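Local coordinates for protein superoxide dismutase (Leishmania major, PDB 4F2N) that catalyses, as an iron superoxide dismutase, the conversion of superoxide into dioxygen and hydrogen peroxide at an iron site in each subunit of a probable dimer, at residues B[156-161]-B[187-192]; B[101-106]-B[174-179]; B[61-66]-B[107-112]. All blocks are in the same frame, centred on the assembly; numbering follows the deposited sequence.

Contact 1 (B[156-161]-B[187-192]). With FE2 (Fe (II) ion), chain N.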
# COMPACT_ATOMS: atom_id res chain seq x y z
N TRP B 156 5.89 2.15 6.55
CA TRP B 156 7.28 2.12 7.01
C TRP B 156 7.29 1.69 8.45
O TRP B 156 6.38 2.04 9.25
CB TRP B 156 7.89 3.55 6.90
CG TRP B 156 7.90 4.07 5.48
CD1 TRP B 156 6.87 4.72 4.80
CD2 TRP B 156 9.02 4.00 4.52
NE1 TRP B 156 7.25 5.03 3.51
CE2 TRP B 156 8.52 4.60 3.27
CE3 TRP B 156 10.32 3.49 4.56
CZ2 TRP B 156 9.31 4.72 2.16
CZ3 TRP B 156 11.13 3.60 3.39
CH2 TRP B 156 10.63 4.20 2.23
N THR B 157 8.33 0.95 8.80
CA THR B 157 8.58 0.60 10.19
C THR B 157 9.93 1.22 10.60
O THR B 157 10.92 1.14 9.85
CB THR B 157 8.60 -0.93 10.37
OG1 THR B 157 7.32 -1.42 10.00
CG2 THR B 157 8.85 -1.31 11.84
N TRP B 158 9.96 1.80 11.79
CA TRP B 158 11.06 2.68 12.19
C TRP B 158 11.61 2.29 13.52
O TRP B 158 10.87 1.87 14.41
CB TRP B 158 10.49 4.09 12.39
CG TRP B 158 9.83 4.68 11.17
CD1 TRP B 158 8.48 4.58 10.80
CD2 TRP B 158 10.46 5.51 10.14
NE1 TRP B 158 8.26 5.26 9.64
CE2 TRP B 158 9.39 5.84 9.18
CE3 TRP B 158 11.75 6.00 9.92
CZ2 TRP B 158 9.62 6.63 8.05
CZ3 TRP B 158 11.99 6.79 8.77
CH2 TRP B 158 10.92 7.12 7.86
N LEU B 159 12.91 2.49 13.68
CA LEU B 159 13.53 2.59 15.02
C LEU B 159 13.89 4.06 15.22
O LEU B 159 14.61 4.65 14.40
CB LEU B 159 14.78 1.70 15.11
CG LEU B 159 15.57 1.70 16.44
CD1 LEU B 159 14.74 1.15 17.59
CD2 LEU B 159 16.83 0.85 16.26
N CYS B 160 13.36 4.65 16.28
CA CYS B 160 13.58 6.06 16.57
C CYS B 160 14.12 6.29 17.97
O CYS B 160 13.93 5.47 18.89
CB CYS B 160 12.29 6.89 16.44
SG CYS B 160 11.50 6.86 14.81
N VAL B 161 14.78 7.44 18.11
CA VAL B 161 15.16 7.97 19.41
C VAL B 161 14.11 9.03 19.76
O VAL B 161 13.73 9.91 18.93
CB VAL B 161 16.56 8.64 19.33
CG1 VAL B 161 16.78 9.57 20.52
CG2 VAL B 161 17.68 7.61 19.18
N ILE B 187 16.45 6.54 13.34
CA ILE B 187 17.81 6.06 13.18
C ILE B 187 17.89 4.86 12.25
O ILE B 187 18.97 4.52 11.77
CB ILE B 187 18.55 5.79 14.54
CG1 ILE B 187 18.01 4.52 15.22
CG2 ILE B 187 18.45 7.01 15.46
CD1 ILE B 187 18.73 4.15 16.52
N PHE B 188 16.73 4.23 11.97
CA PHE B 188 16.64 3.10 11.04
C PHE B 188 15.21 2.97 10.52
O PHE B 188 14.25 3.29 11.25
CB PHE B 188 17.05 1.80 11.73
CG PHE B 188 16.93 0.59 10.81
CD1 PHE B 188 17.74 0.50 9.67
CD2 PHE B 188 15.96 -0.39 11.02
CE1 PHE B 188 17.62 -0.56 8.78
CE2 PHE B 188 15.85 -1.48 10.15
CZ PHE B 188 16.68 -1.55 9.02
N THR B 189 15.06 2.58 9.27
CA THR B 189 13.73 2.30 8.71
C THR B 189 13.72 1.08 7.79
O THR B 189 14.75 0.76 7.18
CB THR B 189 13.12 3.53 7.96
OG1 THR B 189 11.71 3.34 7.81
CG2 THR B 189 13.70 3.69 6.55
N ALA B 190 12.56 0.43 7.68
CA ALA B 190 12.34 -0.60 6.64
C ALA B 190 11.09 -0.18 5.90
O ALA B 190 10.04 0.09 6.50
CB ALA B 190 12.14 -1.97 7.27
N ASP B 191 11.21 -0.09 4.58
CA ASP B 191 10.05 0.19 3.72
C ASP B 191 9.20 -1.08 3.66
O ASP B 191 9.73 -2.15 3.32
CB ASP B 191 10.59 0.50 2.30
CG ASP B 191 9.53 1.03 1.35
OD1 ASP B 191 8.34 1.14 1.74
OD2 ASP B 191 9.91 1.39 0.19
N VAL B 192 7.92 -0.99 4.02
CA VAL B 192 7.04 -2.15 3.84
C VAL B 192 5.87 -1.86 2.89
O VAL B 192 4.86 -2.57 2.88
CB VAL B 192 6.57 -2.80 5.16
CG1 VAL B 192 7.75 -3.38 5.93
CG2 VAL B 192 5.89 -1.76 6.02
FE FE2 N . 9.40 2.38 -1.39
O HOH W 1 7.67 3.28 -0.26
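Trp156 and Asp191 face each other as a non-hydrogen-bonded pair of the antiparallel sheet of the iron superoxide dismutase C-terminal domain, where strand 155-161 lies beside strand 185-191. Followed outward, the Asp191 side chain leaves with CG anti to the backbone N (chi1 -170°). Asp191 CB rests over one face of the Trp156 indole, 3.3 Å from CZ3, and CG and OD2 pass near CH2. Asp191 OD1 lies over the same Trp156 ring toward its rim, nearest CZ2 (3.7 Å). The carboxylate is stacked on the indole, the planes 9° apart. Asp191 OD2 binds the iron(II) ion at 1.9 Å, together with His58, His108 and His195; OD1 accepts from Trp193 N and, weakly, from the metal-bound water. The indole thus backs a metal ligand, while Trp156 NE1 is held by Gln104.

At the next non-hydrogen-bonded pair, Thr189 CB lies over the six-membered ring of Trp158, a CH-pi contact. Thr189 OG1 lies over the same ring and also meets the Trp156 edge at CE3, which places the hydroxyl between the two indoles. It donates to Thr157 O at 3.1 Å from above the carbonyl plane, while Ala190 N donates to the same oxygen at 2.8 Å. On the sheet face carrying Thr157 and Ala190, Leu159 CB touches Phe188 CB. The ladder finishes in a classic beta bulge: Leu159 O accepts from Ile187 N at 2.8 Å and from Phe188 N at 3.3 Å.

Contact 2 (B[101-106]-B[174-179])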
# COMPACT_ATOMS: atom_id res chain seq x y z
N GLN B 101 4.78 13.55 -1.50
CA GLN B 101 5.99 13.40 -2.33
C GLN B 101 7.24 13.73 -1.50
O GLN B 101 8.27 13.05 -1.62
CB GLN B 101 5.94 14.30 -3.57
CG GLN B 101 4.69 14.12 -4.44
CD GLN B 101 4.55 12.72 -4.99
OE1 GLN B 101 5.41 12.22 -5.72
NE2 GLN B 101 3.48 12.07 -4.62
N ALA B 102 7.15 14.77 -0.67
CA ALA B 102 8.31 15.20 0.15
C ALA B 102 8.67 14.15 1.20
O ALA B 102 9.86 13.74 1.32
CB ALA B 102 8.02 16.55 0.82
N ALA B 103 7.66 13.64 1.90
CA ALA B 103 7.88 12.57 2.88
C ALA B 103 8.40 11.30 2.21
O ALA B 103 9.35 10.72 2.70
CB ALA B 103 6.61 12.27 3.69
N GLN B 104 7.79 10.86 1.09
CA GLN B 104 8.33 9.68 0.40
C GLN B 104 9.77 9.88 -0.08
O GLN B 104 10.58 8.93 -0.06
CB GLN B 104 7.43 9.22 -0.76
CG GLN B 104 6.14 8.55 -0.28
CD GLN B 104 6.40 7.18 0.39
OE1 GLN B 104 6.79 7.12 1.57
NE2 GLN B 104 6.16 6.10 -0.34
N HIS B 105 10.11 11.09 -0.54
CA HIS B 105 11.49 11.37 -0.94
C HIS B 105 12.43 11.20 0.24
O HIS B 105 13.44 10.50 0.16
CB HIS B 105 11.63 12.76 -1.61
CG HIS B 105 13.06 13.15 -1.93
ND1 HIS B 105 13.98 12.27 -2.39
CD2 HIS B 105 13.70 14.40 -1.87
CE1 HIS B 105 15.14 12.91 -2.61
NE2 HIS B 105 14.99 14.21 -2.28
N PHE B 106 12.07 11.80 1.35
CA PHE B 106 12.86 11.69 2.56
C PHE B 106 12.92 10.21 3.00
O PHE B 106 14.02 9.70 3.32
CB PHE B 106 12.26 12.55 3.69
CG PHE B 106 12.88 12.26 5.05
CD1 PHE B 106 14.01 12.95 5.47
CD2 PHE B 106 12.35 11.27 5.88
CE1 PHE B 106 14.62 12.65 6.70
CE2 PHE B 106 12.94 10.97 7.11
CZ PHE B 106 14.08 11.67 7.52
N SER B 174 1.79 4.67 8.27
CA SER B 174 1.03 4.28 7.08
C SER B 174 1.45 5.19 5.91
O SER B 174 1.59 6.42 6.08
CB SER B 174 -0.47 4.47 7.38
OG SER B 174 -1.29 4.38 6.21
N ASN B 175 1.60 4.60 4.73
CA ASN B 175 1.77 5.37 3.48
C ASN B 175 3.04 6.25 3.51
O ASN B 175 4.12 5.69 3.54
CB ASN B 175 0.50 6.17 3.11
CG ASN B 175 -0.66 5.23 2.73
OD1 ASN B 175 -0.42 4.04 2.50
ND2 ASN B 175 -1.89 5.76 2.66
N ALA B 176 2.89 7.58 3.50
CA ALA B 176 4.06 8.46 3.53
C ALA B 176 4.42 8.92 4.93
O ALA B 176 5.35 9.71 5.11
CB ALA B 176 3.87 9.68 2.61
N GLY B 177 3.70 8.44 5.94
CA GLY B 177 3.94 8.87 7.31
C GLY B 177 5.36 8.73 7.78
O GLY B 177 6.05 7.78 7.46
N CYS B 178 5.76 9.69 8.60
CA CYS B 178 7.15 9.86 8.95
C CYS B 178 7.20 10.29 10.44
O CYS B 178 6.54 11.27 10.81
CB CYS B 178 7.60 11.01 8.05
SG CYS B 178 9.31 11.40 8.14
N PRO B 179 7.93 9.56 11.30
CA PRO B 179 7.88 9.87 12.75
C PRO B 179 8.42 11.26 13.13
O PRO B 179 8.19 11.74 14.22
CB PRO B 179 8.78 8.81 13.37
CG PRO B 179 8.77 7.69 12.36
CD PRO B 179 8.81 8.41 11.04
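Ala103 CB and Ala176 CB meet at 3.9 Å, and Gln104 CG lies against the same Ala176 methyl, 3.8 Å away. The Ala176 methyl therefore touches two consecutive residues of the helix. Ala103 CB is also pressed against a carbonyl, 3.2 Å from Ala176 O, an oxygen that accepts a hydrogen bond from Asn107 ND2.

The polar end of Gln104 passes beside the loop. With the chain bent at chi2 (-68°), Gln104 OE1 is brought to 3.6 Å from Ala176 CA, close to Asn175 O as well. Its bonding partners are outside the two segments: OE1 accepts from Trp156 NE1 and Asn107 ND2, and NE2 is hydrogen-bonded to Tyr66 OH. The side chain of Gln104, by its nearest atom NE2, is about 5 Å from the iron(II) ion, in its second shell. Phe152 of the second subunit packs on it.

Ser174 to Gly177 form a type II' beta turn, closed by Gly177 N donating to Ser174 O at 2.9 Å. The turn begins at the end of strand 168-174 of the C-terminal domain and carries the loop along helix 96-113 of the alpha-hairpin domain, joining the two domains.

A sulfur-aromatic contact lies farther along. Cys178 SG approaches the Phe106 ring obliquely, 4.6 Å from the centroid. Both Phe106 CD2 and CE2 are 3.8 Å from Cys178 SG.

Contact 3 (B[61-66]-B[107-112]). With FE2 (Fe (II) ion), chain N.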
# COMPACT_ATOMS: atom_id res chain seq x y z
N LYS B 61 12.58 3.85 -10.57
CA LYS B 61 11.17 4.10 -10.92
C LYS B 61 10.40 4.78 -9.80
O LYS B 61 9.95 5.89 -9.99
CB LYS B 61 10.38 2.84 -11.33
CG LYS B 61 11.09 1.86 -12.25
CD LYS B 61 11.33 2.42 -13.64
CE LYS B 61 12.19 1.43 -14.41
NZ LYS B 61 12.70 2.06 -15.65
N HIS B 62 10.25 4.11 -8.66
CA HIS B 62 9.44 4.63 -7.53
C HIS B 62 10.02 5.89 -6.93
O HIS B 62 9.38 6.94 -6.89
CB HIS B 62 9.25 3.57 -6.45
CG HIS B 62 8.39 2.41 -6.90
ND1 HIS B 62 7.05 2.42 -6.78
CD2 HIS B 62 8.72 1.18 -7.45
CE1 HIS B 62 6.55 1.27 -7.25
NE2 HIS B 62 7.58 0.50 -7.65
N HIS B 63 11.26 5.80 -6.46
CA HIS B 63 11.87 6.95 -5.83
C HIS B 63 12.00 8.10 -6.80
O HIS B 63 11.66 9.23 -6.49
CB HIS B 63 13.22 6.58 -5.25
CG HIS B 63 13.76 7.62 -4.31
ND1 HIS B 63 14.90 7.44 -3.62
CD2 HIS B 63 13.26 8.85 -3.94
CE1 HIS B 63 15.13 8.52 -2.86
NE2 HIS B 63 14.14 9.39 -3.05
N SER B 64 12.49 7.80 -8.00
CA SER B 64 12.63 8.83 -9.03
C SER B 64 11.33 9.59 -9.30
O SER B 64 11.35 10.81 -9.48
CB SER B 64 13.17 8.24 -10.32
OG SER B 64 13.38 9.27 -11.26
N ALA B 65 10.21 8.89 -9.30
CA ALA B 65 8.93 9.55 -9.56
C ALA B 65 8.57 10.54 -8.46
O ALA B 65 8.01 11.60 -8.74
CB ALA B 65 7.81 8.52 -9.75
N TYR B 66 8.86 10.21 -7.20
CA TYR B 66 8.61 11.15 -6.08
C TYR B 66 9.49 12.41 -6.22
O TYR B 66 9.03 13.52 -5.98
CB TYR B 66 8.93 10.49 -4.73
CG TYR B 66 8.01 9.34 -4.37
CD1 TYR B 66 6.63 9.56 -4.22
CD2 TYR B 66 8.50 8.06 -4.15
CE1 TYR B 66 5.76 8.52 -3.88
CE2 TYR B 66 7.65 7.02 -3.81
CZ TYR B 66 6.28 7.26 -3.67
OH TYR B 66 5.46 6.22 -3.31
N ASN B 107 11.77 9.53 3.03
CA ASN B 107 11.72 8.17 3.57
C ASN B 107 12.64 7.26 2.78
O ASN B 107 13.39 6.48 3.38
CB ASN B 107 10.30 7.59 3.58
CG ASN B 107 9.38 8.33 4.52
OD1 ASN B 107 9.83 9.01 5.47
ND2 ASN B 107 8.09 8.20 4.29
N HIS B 108 12.60 7.37 1.45
CA HIS B 108 13.46 6.51 0.59
C HIS B 108 14.92 6.87 0.74
O HIS B 108 15.78 5.98 0.79
CB HIS B 108 13.05 6.56 -0.90
CG HIS B 108 11.77 5.78 -1.19
ND1 HIS B 108 10.53 6.31 -1.02
CD2 HIS B 108 11.58 4.46 -1.56
CE1 HIS B 108 9.60 5.40 -1.29
NE2 HIS B 108 10.23 4.24 -1.61
N SER B 109 15.24 8.17 0.79
CA SER B 109 16.63 8.61 0.97
C SER B 109 17.23 8.05 2.23
O SER B 109 18.39 7.61 2.26
CB SER B 109 16.72 10.15 0.95
OG SER B 109 16.31 10.61 -0.33
N PHE B 110 16.43 8.05 3.28
CA PHE B 110 16.88 7.57 4.58
C PHE B 110 17.09 6.07 4.52
O PHE B 110 18.12 5.56 4.98
CB PHE B 110 15.86 7.94 5.69
CG PHE B 110 16.37 7.63 7.07
CD1 PHE B 110 17.35 8.43 7.66
CD2 PHE B 110 15.88 6.54 7.77
CE1 PHE B 110 17.83 8.16 8.93
CE2 PHE B 110 16.37 6.25 9.05
CZ PHE B 110 17.34 7.05 9.63
N PHE B 111 16.14 5.37 3.89
CA PHE B 111 16.24 3.93 3.64
C PHE B 111 17.54 3.53 2.94
O PHE B 111 18.19 2.56 3.36
CB PHE B 111 15.03 3.48 2.81
CG PHE B 111 14.83 1.99 2.73
CD1 PHE B 111 14.91 1.18 3.87
CD2 PHE B 111 14.48 1.41 1.52
CE1 PHE B 111 14.69 -0.19 3.78
CE2 PHE B 111 14.24 0.02 1.43
CZ PHE B 111 14.33 -0.77 2.56
N TRP B 112 17.92 4.23 1.87
CA TRP B 112 19.17 3.88 1.17
C TRP B 112 20.38 4.03 2.05
O TRP B 112 21.31 3.24 1.95
CB TRP B 112 19.36 4.70 -0.10
CG TRP B 112 18.18 4.65 -1.04
CD1 TRP B 112 17.57 5.72 -1.70
CD2 TRP B 112 17.41 3.46 -1.45
NE1 TRP B 112 16.51 5.30 -2.47
CE2 TRP B 112 16.36 3.95 -2.36
CE3 TRP B 112 17.48 2.11 -1.16
CZ2 TRP B 112 15.44 3.09 -2.95
CZ3 TRP B 112 16.54 1.25 -1.75
CH2 TRP B 112 15.55 1.72 -2.63
FE FE2 N . 9.40 2.38 -1.39
O HOH W 1 7.67 3.28 -0.26
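A histidine-tryptophan hydrogen bond ties the two helices together: Trp112 NE1 donates to His63 ND1 at 2.9 Å, with an N-H...N angle of 162°. The acceptor lies in the plane of the indole, whereas the donor is tilted slightly from the imidazole plane. The rings meet rim to rim and neither covers the other. Helices 52-71 and 96-113 are the two long helices of the alpha-hairpin domain of the iron/manganese superoxide dismutases. The segments cross at 135° between their N-to-C directions, their axes 10.8 Å apart at closest approach. That wide separation is filled by an aromatic cluster of His63, Tyr66, His108 and Trp112.

His63 reaches across with CG anti to the backbone N (chi1 -167°) and presents one face of its imidazole to His108 CB. That His108 CB stands 3.4 Å from the centroid of the His63 ring, nearly on the normal, a CH-pi contact. The two imidazoles themselves are oblique to each other. Ser109 OG lies at the edge of the His63 ring, in plane and 3.5 Å from CE1, but its hydrogen bond is to His105 O. On the far nitrogen, His63 NE2 is hydrogen-bonded to His105 ND1, so both ring nitrogens are engaged and the rotation of the imidazole is probably fixed.

Tyr66 meets the imidazole of His108, Tyr66 CE2 lying 3.6 Å from His108 CE1. The planes are near parallel but slid apart, giving little overlap; the hydroxyl has Gln104 as its partner. Tyr66 also packs on Phe152 of the second subunit. His108 is a ligand of the iron(II) ion. Its ND1 donates to Gln104 O one turn back in the same helix, which orients the imidazole, and His108 NE2 binds the metal at 2.0 Å.

Along the chain, contact 3 closes before contact 1 opens, while contact 2 alternates with each of the others. Their centres lie about 10 to 14 Å apart. Contacts 2 and 3 share helix 96-113; contact 1 belongs to the three-stranded sheet of the C-terminal domain, and contact 2 joins that domain to the alpha-hairpin. Contacts 1 and 3 each give the iron one ligand, Asp191 and His108, and share its bound water, so the metal sits where the two domains meet. Gln104 of contact 2 links the other two contacts. Contacts 2 and 3 also reach the second subunit, placing the site near the interface.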